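Local coordinates for protein ABC-type amino acid transport system, periplasmic component (Caldanaerobacter subterraneus subsp. tengcongensis MB4, PDB 4YMX) that binds arginine as the extracytoplasmic substrate-binding component of an amino acid ABC transporter, probably delivering it to the membrane-bound part, at residues Phe47-Phe52 / Ala197-Lys202; Pro93-Gln96 / Met102-Ala105; Ala105-Thr110 / Ala223-Lys228; Asp142-Lys147 / Cys187-Val192; Ile149-Gly154 / Glu159-Ile164. One frame throughout, in Å; residues are numbered along the deposited sequence.

Contact 1: residues Phe47-Phe52 / Ala197-Lys202. With ARG (arginine), chain C.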
# COMPACT_ATOMS: atom_id res chain seq x y z
N PHE A 47 6.01 1.64 1.98
CA PHE A 47 5.36 0.59 1.21
C PHE A 47 6.08 0.33 -0.10
O PHE A 47 5.49 0.46 -1.18
CB PHE A 47 3.91 1.03 0.95
CG PHE A 47 2.89 -0.09 0.90
CD1 PHE A 47 2.12 -0.29 -0.24
CD2 PHE A 47 2.67 -0.90 2.00
CE1 PHE A 47 1.13 -1.27 -0.28
CE2 PHE A 47 1.69 -1.89 1.97
CZ PHE A 47 0.94 -2.09 0.82
N PRO A 48 7.38 -0.03 -0.03
CA PRO A 48 8.11 -0.34 -1.26
C PRO A 48 7.51 -1.58 -1.92
O PRO A 48 7.13 -2.51 -1.21
CB PRO A 48 9.52 -0.66 -0.74
CG PRO A 48 9.30 -1.13 0.68
CD PRO A 48 8.19 -0.27 1.18
N PRO A 49 7.46 -1.64 -3.26
CA PRO A 49 7.97 -0.68 -4.24
C PRO A 49 6.96 0.36 -4.72
O PRO A 49 7.23 1.03 -5.73
CB PRO A 49 8.34 -1.59 -5.41
CG PRO A 49 7.27 -2.64 -5.37
CD PRO A 49 7.06 -2.91 -3.90
N PHE A 50 5.84 0.52 -4.01
CA PHE A 50 4.83 1.50 -4.40
C PHE A 50 5.22 2.91 -4.03
O PHE A 50 5.14 3.83 -4.85
CB PHE A 50 3.47 1.14 -3.77
CG PHE A 50 2.92 -0.16 -4.27
CD1 PHE A 50 2.10 -0.20 -5.39
CD2 PHE A 50 3.26 -1.36 -3.65
CE1 PHE A 50 1.61 -1.40 -5.88
CE2 PHE A 50 2.77 -2.57 -4.13
CZ PHE A 50 1.95 -2.59 -5.25
N GLU A 51 5.63 3.10 -2.78
CA GLU A 51 6.13 4.38 -2.31
C GLU A 51 7.05 4.15 -1.13
O GLU A 51 6.70 3.42 -0.19
CB GLU A 51 5.00 5.33 -1.91
CG GLU A 51 3.98 4.70 -0.99
CD GLU A 51 2.81 4.15 -1.74
OE1 GLU A 51 2.57 4.65 -2.87
OE2 GLU A 51 2.14 3.24 -1.22
N PHE A 52 8.23 4.75 -1.20
CA PHE A 52 9.20 4.63 -0.13
C PHE A 52 10.23 5.74 -0.23
O PHE A 52 10.33 6.41 -1.26
CB PHE A 52 9.87 3.25 -0.16
CG PHE A 52 10.67 2.97 -1.41
CD1 PHE A 52 12.05 3.14 -1.41
CD2 PHE A 52 10.05 2.52 -2.57
CE1 PHE A 52 12.80 2.88 -2.55
CE2 PHE A 52 10.80 2.26 -3.72
CZ PHE A 52 12.19 2.44 -3.70
N ALA A 197 5.98 -7.31 1.20
CA ALA A 197 6.75 -8.28 1.97
C ALA A 197 8.04 -8.66 1.24
O ALA A 197 9.11 -8.75 1.86
CB ALA A 197 5.92 -9.52 2.27
N LYS A 198 7.96 -8.89 -0.07
CA LYS A 198 9.16 -9.26 -0.82
C LYS A 198 10.21 -8.16 -0.74
O LYS A 198 11.41 -8.43 -0.59
CB LYS A 198 8.82 -9.60 -2.27
CG LYS A 198 7.97 -10.85 -2.44
CD LYS A 198 7.80 -11.14 -3.93
CE LYS A 198 6.99 -12.40 -4.17
NZ LYS A 198 6.77 -12.62 -5.63
N ALA A 199 9.78 -6.91 -0.83
CA ALA A 199 10.71 -5.79 -0.75
C ALA A 199 11.41 -5.74 0.61
O ALA A 199 12.64 -5.61 0.68
CB ALA A 199 9.99 -4.49 -1.04
N TYR A 200 10.64 -5.84 1.69
CA TYR A 200 11.22 -5.82 3.02
C TYR A 200 12.17 -7.00 3.27
O TYR A 200 13.17 -6.86 3.96
CB TYR A 200 10.13 -5.79 4.09
CG TYR A 200 9.62 -4.40 4.43
CD1 TYR A 200 8.50 -3.87 3.79
CD2 TYR A 200 10.24 -3.63 5.40
CE1 TYR A 200 8.03 -2.60 4.10
CE2 TYR A 200 9.78 -2.36 5.72
CZ TYR A 200 8.67 -1.85 5.07
OH TYR A 200 8.21 -0.60 5.39
N LEU A 201 11.84 -8.16 2.69
CA LEU A 201 12.63 -9.36 2.94
C LEU A 201 13.97 -9.36 2.20
O LEU A 201 14.82 -10.21 2.44
CB LEU A 201 11.80 -10.62 2.64
CG LEU A 201 11.06 -11.19 3.86
CD1 LEU A 201 10.24 -10.12 4.59
CD2 LEU A 201 10.19 -12.38 3.47
N LYS A 202 14.17 -8.38 1.31
CA LYS A 202 15.51 -8.16 0.75
C LYS A 202 16.49 -7.80 1.85
O LYS A 202 17.67 -8.18 1.79
CB LYS A 202 15.48 -7.09 -0.35
CG LYS A 202 14.59 -7.43 -1.54
CD LYS A 202 14.73 -6.42 -2.68
CE LYS A 202 14.88 -5.00 -2.16
NZ LYS A 202 13.73 -4.55 -1.32
N ARG C . -3.83 -2.30 0.20
CA ARG C . -4.05 -2.13 1.67
C ARG C . -5.20 -1.17 1.93
O ARG C . -5.71 -0.54 1.01
CB ARG C . -2.78 -1.62 2.34
CG ARG C . -2.23 -0.35 1.73
CD ARG C . -1.14 0.26 2.60
NE ARG C . -0.39 1.28 1.87
CZ ARG C . 0.62 1.98 2.37
NH1 ARG C . 1.02 1.79 3.61
NH2 ARG C . 1.22 2.88 1.62
OXT ARG C . -5.63 -1.01 3.07
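The Y200 ring is met obliquely by the pyrrolidine of P48, whose CD lies 3.7 Å from Y200 CE1; the same ring stacks with F179, and its OH is bonded to D46 O. The F47 ring serves the ligand. One face carries the guanidinium of the bound arginine, with its NE 3.4 Å above the plane over the ring centre, while NH2 reaches back to within 3.3 Å of F47 CB. With an alanine in place of F47, the guanidinium would probably lose the flat surface it rests on and be freer to turn. At the edge of the F50 ring, in its plane, lies F47 O, the acceptor of F50 N and E51 N.

F50 and E51 thus both face F47 in a classic beta bulge, beside a cis peptide bond before P49. In this two-lobed binding-protein fold the bulge belongs to one lobe and helix 194-201 to the other, so the contact spans the two lobes beside the ligand cleft. P48 packs its CG 3.8 Å from A199 CB. The same methyl lies 3.5 Å from P48 O, a buried carbonyl oxygen with no hydrogen-bonding partner in the model. E51, with CG between the backbone N and the carbonyl carbon (chi1 49°) and the chain bent at chi2 (-94°), brings OE2 to 3.0 Å from NH2 of the arginine, from which it accepts a hydrogen bond.

Contact 2: residues Pro93-Gln96 / Met102-Ala105. With ARG (arginine), chain C.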
# COMPACT_ATOMS: atom_id res chain seq x y z
N PRO A 93 -9.01 10.65 5.66
CA PRO A 93 -9.38 11.91 6.31
C PRO A 93 -8.74 13.15 5.68
O PRO A 93 -9.40 14.18 5.57
CB PRO A 93 -8.88 11.72 7.74
CG PRO A 93 -9.03 10.25 7.97
CD PRO A 93 -8.66 9.61 6.65
N ALA A 94 -7.48 13.07 5.27
CA ALA A 94 -6.83 14.21 4.63
C ALA A 94 -7.51 14.56 3.31
O ALA A 94 -7.69 15.74 2.98
CB ALA A 94 -5.34 13.93 4.42
N LEU A 95 -7.91 13.54 2.56
CA LEU A 95 -8.56 13.74 1.28
C LEU A 95 -9.94 14.36 1.47
O LEU A 95 -10.33 15.29 0.75
CB LEU A 95 -8.64 12.40 0.55
CG LEU A 95 -9.11 12.35 -0.90
CD1 LEU A 95 -8.25 13.23 -1.78
CD2 LEU A 95 -9.09 10.90 -1.38
N GLN A 96 -10.67 13.88 2.47
CA GLN A 96 -11.99 14.42 2.80
C GLN A 96 -11.91 15.88 3.22
O GLN A 96 -12.80 16.67 2.91
CB GLN A 96 -12.64 13.62 3.92
CG GLN A 96 -13.03 12.20 3.55
CD GLN A 96 -13.58 11.45 4.74
OE1 GLN A 96 -12.85 11.12 5.68
NE2 GLN A 96 -14.88 11.18 4.72
N MET A 102 -5.39 14.06 -4.09
CA MET A 102 -5.52 12.66 -4.44
C MET A 102 -4.64 11.84 -3.52
O MET A 102 -3.69 12.36 -2.93
CB MET A 102 -5.16 12.39 -5.91
CG MET A 102 -3.69 12.63 -6.25
SD MET A 102 -3.38 12.30 -7.99
CE MET A 102 -1.67 12.83 -8.13
N VAL A 103 -4.98 10.56 -3.40
CA VAL A 103 -4.17 9.63 -2.64
C VAL A 103 -3.77 8.48 -3.55
O VAL A 103 -4.61 7.88 -4.22
CB VAL A 103 -4.93 9.07 -1.41
CG1 VAL A 103 -4.22 7.85 -0.84
CG2 VAL A 103 -5.12 10.16 -0.36
N ILE A 104 -2.47 8.21 -3.59
CA ILE A 104 -1.97 7.02 -4.26
C ILE A 104 -1.07 6.34 -3.24
O ILE A 104 -0.04 6.88 -2.86
CB ILE A 104 -1.19 7.34 -5.55
CG1 ILE A 104 -1.90 8.44 -6.35
CG2 ILE A 104 -1.07 6.08 -6.39
CD1 ILE A 104 -1.31 8.66 -7.75
N ALA A 105 -1.49 5.17 -2.76
CA ALA A 105 -0.79 4.52 -1.65
C ALA A 105 -1.08 3.02 -1.61
O ALA A 105 -1.37 2.46 -0.55
CB ALA A 105 -1.18 5.17 -0.32
N ARG C . -3.83 -2.30 0.20
CA ARG C . -4.05 -2.13 1.67
C ARG C . -5.20 -1.17 1.93
O ARG C . -5.71 -0.54 1.01
CB ARG C . -2.78 -1.62 2.34
CG ARG C . -2.23 -0.35 1.73
CD ARG C . -1.14 0.26 2.60
NE ARG C . -0.39 1.28 1.87
CZ ARG C . 0.62 1.98 2.37
NH1 ARG C . 1.02 1.79 3.61
NH2 ARG C . 1.22 2.88 1.62
OXT ARG C . -5.63 -1.01 3.07
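Apolar packing joins L95 to M102 and V103, and it is L95 that does the touching, with its two methyls sent to different targets. CD1 rests on the backbone of M102, 3.8 Å from M102 N and 3.9 Å from M102 CA. CD2 goes to the neighbouring residue and meets V103 CG2 at 4.2 Å, a looser approach. With CG swung away from its own backbone N (chi1 -172°), L95 carries this fork down from the helix to the strand. No hydrogen bond links the two segments.

Polar contacts come further along, where the chain leaves the strand. A105 O accepts a bond from NE of the bound arginine at 2.9 Å and a weak one from NH2 at 3.4 Å, so one carbonyl oxygen takes two N-H groups of the guanidinium.

Helix 91-96 lies in the beta-alpha-beta crossover that runs from strand 80-85 to strand 102-103, past the intervening strand 38-43. L95 covers V103 and A225 on one side of the sheet; M102 turns the other way, onto I73 of helix 65-77. The backbones of M102 and V103 are bonded to G42 and A225 in the flanking strands.

Contact 3: residues Ala105-Thr110 / Ala223-Lys228. With ARG (arginine), chain C.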
# COMPACT_ATOMS: atom_id res chain seq x y z
N ALA A 105 -1.49 5.17 -2.76
CA ALA A 105 -0.79 4.52 -1.65
C ALA A 105 -1.08 3.02 -1.61
O ALA A 105 -1.37 2.46 -0.55
CB ALA A 105 -1.18 5.17 -0.32
N GLY A 106 -1.03 2.37 -2.77
CA GLY A 106 -1.40 0.97 -2.87
C GLY A 106 -2.75 0.71 -2.23
O GLY A 106 -2.96 -0.30 -1.54
N MET A 107 -3.68 1.64 -2.44
CA MET A 107 -4.92 1.67 -1.69
C MET A 107 -6.04 0.92 -2.38
O MET A 107 -6.37 1.18 -3.54
CB MET A 107 -5.34 3.11 -1.41
CG MET A 107 -6.65 3.19 -0.65
SD MET A 107 -7.18 4.85 -0.22
CE MET A 107 -6.04 5.22 1.12
N THR A 108 -6.65 -0.01 -1.65
CA THR A 108 -7.69 -0.86 -2.21
C THR A 108 -9.04 -0.13 -2.25
O THR A 108 -9.45 0.45 -1.26
CB THR A 108 -7.81 -2.16 -1.42
OG1 THR A 108 -6.55 -2.84 -1.45
CG2 THR A 108 -8.89 -3.06 -2.01
N PRO A 109 -9.72 -0.16 -3.41
CA PRO A 109 -11.01 0.53 -3.48
C PRO A 109 -12.15 -0.29 -2.88
O PRO A 109 -12.98 -0.82 -3.62
CB PRO A 109 -11.23 0.71 -4.99
CG PRO A 109 -10.49 -0.42 -5.61
CD PRO A 109 -9.27 -0.62 -4.73
N THR A 110 -12.20 -0.38 -1.56
CA THR A 110 -13.21 -1.19 -0.88
C THR A 110 -14.58 -0.54 -0.94
O THR A 110 -14.69 0.68 -1.05
CB THR A 110 -12.84 -1.43 0.61
OG1 THR A 110 -12.91 -0.18 1.32
CG2 THR A 110 -11.44 -1.98 0.72
N ALA A 223 -6.00 1.37 -6.35
CA ALA A 223 -6.60 2.41 -7.19
C ALA A 223 -6.28 3.77 -6.60
O ALA A 223 -5.89 3.87 -5.44
CB ALA A 223 -8.11 2.22 -7.29
N VAL A 224 -6.43 4.82 -7.41
CA VAL A 224 -6.22 6.19 -6.95
C VAL A 224 -7.50 6.70 -6.30
O VAL A 224 -8.59 6.48 -6.83
CB VAL A 224 -5.83 7.12 -8.11
CG1 VAL A 224 -5.71 8.56 -7.64
CG2 VAL A 224 -4.52 6.67 -8.73
N ALA A 225 -7.37 7.36 -5.15
CA ALA A 225 -8.53 7.98 -4.50
C ALA A 225 -8.54 9.48 -4.67
O ALA A 225 -7.50 10.16 -4.62
CB ALA A 225 -8.58 7.62 -3.02
N VAL A 226 -9.73 10.02 -4.95
CA VAL A 226 -9.96 11.46 -4.96
C VAL A 226 -11.15 11.77 -4.08
O VAL A 226 -11.92 10.87 -3.71
CB VAL A 226 -10.19 12.05 -6.38
CG1 VAL A 226 -8.99 11.78 -7.29
CG2 VAL A 226 -11.48 11.51 -7.00
N ALA A 227 -11.33 13.04 -3.74
CA ALA A 227 -12.45 13.44 -2.90
C ALA A 227 -13.78 13.11 -3.58
O ALA A 227 -13.89 13.14 -4.81
CB ALA A 227 -12.38 14.91 -2.58
N LYS A 228 -14.78 12.79 -2.77
CA LYS A 228 -16.11 12.50 -3.26
C LYS A 228 -16.63 13.63 -4.15
O LYS A 228 -16.67 14.79 -3.73
CB LYS A 228 -17.07 12.30 -2.08
CG LYS A 228 -18.48 11.95 -2.49
CD LYS A 228 -18.55 10.60 -3.18
CE LYS A 228 -18.36 9.45 -2.21
NZ LYS A 228 -19.01 8.21 -2.71
N ARG C . -3.83 -2.30 0.20
CA ARG C . -4.05 -2.13 1.67
C ARG C . -5.20 -1.17 1.93
O ARG C . -5.71 -0.54 1.01
CB ARG C . -2.78 -1.62 2.34
CG ARG C . -2.23 -0.35 1.73
CD ARG C . -1.14 0.26 2.60
NE ARG C . -0.39 1.28 1.87
CZ ARG C . 0.62 1.98 2.37
NH1 ARG C . 1.02 1.79 3.61
NH2 ARG C . 1.22 2.88 1.62
OXT ARG C . -5.63 -1.01 3.07
O HOH W 1 -3.41 3.77 -4.42
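M107 lies against A223 and A225, and its side chain can be followed outward atom by atom. CB sits 4.1 Å from A223 O. CG, extended away from the backbone N (chi1 179°), skirts the ligand at 4.2 Å from the carboxylate O of the bound arginine, and SD comes to 4.2 Å from the methyl CB of A225. A bend at chi3 then turns the chain end, and the side chain as a whole also packs on L91 and I92 of helix 91-96 and on F88. A second apolar touch joins P109 CG to A223 CB.

Backbone bonds do the tying. A223 N donates to M107 O at 2.8 Å. A water in the same gap between loop and strand accepts from A105 N and M107 N and donates to A223 O, so three buried main-chain groups share it. P109 is the centre of an inverse gamma turn, in which T110 N bonds to T108 O.

The face of the loop toward the ligand receives the alpha-amino and carboxylate groups. The arginine N donates to G106 O at 2.8 Å and to T108 OG1 at 3.2 Å; OG1 is also bonded to G221 O. T108 N gives an almost straight bond (172°) to the carboxylate O, and R113 binds the ligand as well. A loop fixed to a sheet strand, reading the amino acid end of the ligand largely through main-chain groups, with T108 OG1 and R113 adding side-chain bonds, is in keeping with the substrate site of family 3 solute-binding proteins.

Contact 4: residues Asp142-Lys147 / Cys187-Val192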
# COMPACT_ATOMS: atom_id res chain seq x y z
N ASP A 142 -4.59 -22.09 10.34
CA ASP A 142 -5.11 -22.49 11.65
C ASP A 142 -4.14 -22.12 12.78
O ASP A 142 -4.56 -21.86 13.90
CB ASP A 142 -5.40 -23.99 11.66
CG ASP A 142 -6.28 -24.40 12.81
OD1 ASP A 142 -5.81 -25.14 13.69
OD2 ASP A 142 -7.45 -23.96 12.84
N ASP A 143 -2.84 -22.10 12.47
CA ASP A 143 -1.82 -21.80 13.48
C ASP A 143 -1.83 -20.34 13.93
O ASP A 143 -1.17 -20.00 14.90
CB ASP A 143 -0.42 -22.14 12.96
CG ASP A 143 -0.29 -23.59 12.52
OD1 ASP A 143 -1.12 -24.44 12.90
OD2 ASP A 143 0.68 -23.87 11.79
N LEU A 144 -2.55 -19.49 13.22
CA LEU A 144 -2.62 -18.07 13.58
C LEU A 144 -3.53 -17.80 14.76
O LEU A 144 -3.48 -16.71 15.34
CB LEU A 144 -3.08 -17.23 12.39
CG LEU A 144 -2.16 -17.25 11.17
CD1 LEU A 144 -2.80 -16.47 10.04
CD2 LEU A 144 -0.77 -16.69 11.51
N LYS A 145 -4.36 -18.78 15.12
CA LYS A 145 -5.25 -18.60 16.27
C LYS A 145 -4.49 -18.23 17.53
O LYS A 145 -3.43 -18.80 17.82
CB LYS A 145 -6.06 -19.88 16.53
CG LYS A 145 -7.04 -20.22 15.44
CD LYS A 145 -7.83 -21.47 15.79
CE LYS A 145 -8.77 -21.82 14.66
NZ LYS A 145 -8.03 -21.76 13.36
N VAL A 146 -5.03 -17.26 18.28
CA VAL A 146 -4.48 -16.82 19.56
C VAL A 146 -3.10 -16.14 19.46
O VAL A 146 -2.45 -15.86 20.47
CB VAL A 146 -4.43 -17.97 20.63
CG1 VAL A 146 -4.46 -17.39 22.04
CG2 VAL A 146 -5.59 -18.95 20.45
N LYS A 147 -2.65 -15.87 18.24
CA LYS A 147 -1.33 -15.27 18.03
C LYS A 147 -1.37 -13.75 18.01
O LYS A 147 -2.42 -13.14 17.80
CB LYS A 147 -0.71 -15.79 16.73
CG LYS A 147 -0.47 -17.29 16.70
CD LYS A 147 0.72 -17.68 17.57
CE LYS A 147 1.02 -19.17 17.46
NZ LYS A 147 2.28 -19.54 18.18
N CYS A 187 5.84 -9.68 17.92
CA CYS A 187 4.64 -10.29 17.36
C CYS A 187 5.04 -11.64 16.78
O CYS A 187 6.23 -11.94 16.66
CB CYS A 187 4.00 -9.41 16.29
SG CYS A 187 5.05 -9.09 14.83
N ASP A 188 4.03 -12.43 16.43
CA ASP A 188 4.26 -13.77 15.90
C ASP A 188 4.21 -13.76 14.39
O ASP A 188 4.78 -14.64 13.74
CB ASP A 188 3.17 -14.72 16.43
CG ASP A 188 3.20 -14.86 17.94
OD1 ASP A 188 4.25 -15.26 18.48
OD2 ASP A 188 2.18 -14.56 18.58
N ALA A 189 3.53 -12.77 13.82
CA ALA A 189 3.38 -12.71 12.37
C ALA A 189 2.95 -11.32 11.96
O ALA A 189 2.49 -10.53 12.78
CB ALA A 189 2.34 -13.73 11.91
N ILE A 190 3.15 -11.02 10.68
CA ILE A 190 2.66 -9.79 10.07
C ILE A 190 1.68 -10.16 8.95
O ILE A 190 1.90 -11.14 8.25
CB ILE A 190 3.81 -9.00 9.42
CG1 ILE A 190 4.91 -8.68 10.43
CG2 ILE A 190 3.30 -7.73 8.74
CD1 ILE A 190 6.18 -8.16 9.77
N VAL A 191 0.62 -9.38 8.77
CA VAL A 191 -0.18 -9.51 7.55
C VAL A 191 0.04 -8.27 6.70
O VAL A 191 -0.13 -7.14 7.17
CB VAL A 191 -1.69 -9.66 7.85
CG1 VAL A 191 -2.49 -9.70 6.55
CG2 VAL A 191 -1.94 -10.93 8.66
N VAL A 192 0.43 -8.47 5.45
CA VAL A 192 0.83 -7.38 4.57
C VAL A 192 0.81 -7.89 3.14
O VAL A 192 0.79 -9.09 2.92
CB VAL A 192 2.23 -6.83 4.98
CG1 VAL A 192 3.33 -7.83 4.63
CG2 VAL A 192 2.52 -5.47 4.35
O HOH W 2 4.74 -17.91 17.02
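The type II beta turn from L144 to K147, just ahead of strand 148-152, packs with its two end residues against D188 and A189 at the start of strand 189-193. The turn is closed by K147 N bonding to L144 O. K147 is bent at chi2 (-75°), and its aliphatic part, not its ammonium, lies against the aspartate: CB and CD each come to 3.6 Å from D188 OD2, the two side chains crossing at about a right angle. D188 OD2 has its hydrogen-bond donor in T148 N. In the conformer described here, one of two modelled for K147, NZ stays 4.7 Å from D188 OD1, and a water spans that distance, accepting from NZ at 3.2 Å and donating to OD1 at 3.1 Å. In this conformer the opposite charges are thus linked through water, a link that remains tentative.

Beyond these polar groups the contact is apolar, with L144 CD2 resting 4.3 Å from A189 CB. This is plain packing, remote from the arginine site. L144 also touches I138, I164 and M212 in the surrounding loops. A189 lies in the sheet between strands 148-152 and 128-133: its backbone is bonded to A150, its methyl touches I149, V130 and V132, and the next residue, I190, pairs with V131.

Contact 5: residues Ile149-Gly154 / Glu159-Ile164. With ARG (arginine), chain C.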
# COMPACT_ATOMS: atom_id res chain seq x y z
N ILE A 149 -0.54 -10.60 16.06
CA ILE A 149 -0.37 -10.33 14.63
C ILE A 149 -0.24 -8.83 14.40
O ILE A 149 -1.14 -8.06 14.75
CB ILE A 149 -1.57 -10.86 13.84
CG1 ILE A 149 -1.82 -12.33 14.18
CG2 ILE A 149 -1.36 -10.64 12.33
CD1 ILE A 149 -0.70 -13.26 13.78
N ALA A 150 0.89 -8.41 13.83
CA ALA A 150 1.12 -6.99 13.54
C ALA A 150 0.45 -6.62 12.22
O ALA A 150 0.58 -7.33 11.22
CB ALA A 150 2.60 -6.66 13.50
N VAL A 151 -0.28 -5.50 12.24
CA VAL A 151 -0.98 -4.99 11.06
C VAL A 151 -0.96 -3.47 11.05
O VAL A 151 -0.81 -2.83 12.10
CB VAL A 151 -2.46 -5.43 11.01
CG1 VAL A 151 -2.56 -6.95 10.82
CG2 VAL A 151 -3.21 -4.99 12.26
N GLN A 152 -1.15 -2.90 9.87
CA GLN A 152 -1.20 -1.46 9.71
C GLN A 152 -2.62 -0.95 9.95
O GLN A 152 -3.59 -1.46 9.37
CB GLN A 152 -0.69 -1.03 8.33
CG GLN A 152 -0.74 0.47 8.10
CD GLN A 152 0.07 0.88 6.90
OE1 GLN A 152 -0.01 0.27 5.82
NE2 GLN A 152 0.90 1.90 7.08
N ILE A 153 -2.74 0.03 10.83
CA ILE A 153 -4.04 0.63 11.13
C ILE A 153 -4.73 1.16 9.88
O ILE A 153 -4.12 1.88 9.09
CB ILE A 153 -3.89 1.77 12.13
CG1 ILE A 153 -3.36 1.22 13.45
CG2 ILE A 153 -5.22 2.46 12.37
CD1 ILE A 153 -2.73 2.28 14.30
N GLY A 154 -5.98 0.77 9.70
CA GLY A 154 -6.81 1.35 8.66
C GLY A 154 -6.75 0.60 7.35
O GLY A 154 -7.26 1.07 6.33
N GLU A 159 -8.09 -5.66 8.44
CA GLU A 159 -9.39 -6.32 8.27
C GLU A 159 -9.25 -7.84 8.20
O GLU A 159 -10.03 -8.58 8.81
CB GLU A 159 -10.05 -5.80 7.00
CG GLU A 159 -11.42 -6.39 6.72
CD GLU A 159 -12.01 -5.89 5.42
OE1 GLU A 159 -11.67 -4.76 5.00
OE2 GLU A 159 -12.81 -6.63 4.81
N ALA A 160 -8.24 -8.30 7.47
CA ALA A 160 -8.01 -9.73 7.32
C ALA A 160 -7.61 -10.36 8.66
O ALA A 160 -8.14 -11.41 9.05
CB ALA A 160 -6.93 -9.99 6.26
N ALA A 161 -6.70 -9.70 9.38
CA ALA A 161 -6.22 -10.25 10.65
C ALA A 161 -7.30 -10.29 11.71
O ALA A 161 -7.29 -11.19 12.57
CB ALA A 161 -5.02 -9.46 11.14
N LYS A 162 -8.25 -9.35 11.66
CA LYS A 162 -9.31 -9.28 12.67
C LYS A 162 -10.21 -10.51 12.66
O LYS A 162 -10.92 -10.77 13.63
CB LYS A 162 -10.16 -8.02 12.48
CG LYS A 162 -9.54 -6.77 13.05
CD LYS A 162 -10.45 -5.57 12.79
CE LYS A 162 -9.95 -4.31 13.47
NZ LYS A 162 -10.83 -3.15 13.16
N LYS A 163 -10.19 -11.25 11.55
CA LYS A 163 -11.04 -12.43 11.41
C LYS A 163 -10.42 -13.69 12.02
O LYS A 163 -11.09 -14.72 12.15
CB LYS A 163 -11.39 -12.65 9.94
CG LYS A 163 -12.29 -11.55 9.40
CD LYS A 163 -12.69 -11.81 7.95
CE LYS A 163 -11.55 -11.51 7.00
NZ LYS A 163 -11.93 -11.75 5.58
N ILE A 164 -9.15 -13.60 12.40
CA ILE A 164 -8.45 -14.74 13.00
C ILE A 164 -8.99 -14.97 14.40
O ILE A 164 -9.04 -14.05 15.21
CB ILE A 164 -6.94 -14.49 13.06
CG1 ILE A 164 -6.36 -14.38 11.64
CG2 ILE A 164 -6.24 -15.58 13.85
CD1 ILE A 164 -4.99 -13.71 11.58
N ARG C . -3.83 -2.30 0.20
CA ARG C . -4.05 -2.13 1.67
C ARG C . -5.20 -1.17 1.93
O ARG C . -5.71 -0.54 1.01
CB ARG C . -2.78 -1.62 2.34
CG ARG C . -2.23 -0.35 1.73
CD ARG C . -1.14 0.26 2.60
NE ARG C . -0.39 1.28 1.87
CZ ARG C . 0.62 1.98 2.37
NH1 ARG C . 1.02 1.79 3.61
NH2 ARG C . 1.22 2.88 1.62
OXT ARG C . -5.63 -1.01 3.07
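V151 and I149 meet A161 across the first half of a beta-alpha-beta unit, in which strand 148-152 is followed by helix 156-161 and then by the parallel neighbour strand 168-172. The tight part is centred on the A161 methyl. V151 CG1 presses on it at 3.5 Å, and I149 CG2 reaches the same CB at 4.0 Å, so a single small side chain receives both branched residues. V151 can do this because its CG1 stands opposite the carbonyl carbon (chi1 -66°), pointed at the helix. L169 of strand 168-172 touches both V151 and A161 and adds to the same core.

Packing eases toward I164, where I149 CG1 and I164 CD1 are 4.3 Å apart. The opposite side of the helical segment belongs to solvent: E159, K162 and K163 are exposed, although K162 also lies along L169. A type I turn runs from A161 to I164.

At the far end of the strand, Q152 points into the ligand pocket on an extended chain (chi1 179°). Its OE1 accepts from NH1 of the bound arginine, and NE2 donates to N173 O, with a weak bond to D46 OD2, so the amide is held from both ends. A leucine here would probably cost NH1 of the ligand one acceptor and leave N173 O without the NE2 donor. The OE1 to NH1 bond measures 2.9 Å, and the same OE1 lies 3.4 Å from the ligand CD.

In the fold
From the N terminus, contact 1 opens first, at 47-52, and spans the two lobes when its loop closes at 197-202. Inside that loop lies contact 2, a short helix-to-strand closure at 93-96 and 102-105. Contact 3 starts on A105, which it shares with contact 2, and closes only at 223-228, so it crosses contact 1; strands 102-103 and 222-227 are neighbours in one sheet. Contact 4, from 142-147 to 187-192, is nested within both long loops and itself encloses contact 5, the two meeting on adjacent strands, 148-152 and 189-193, of the other lobe's sheet. Contacts 1, 2, 3 and 5 all touch the bound arginine; contact 4 does not.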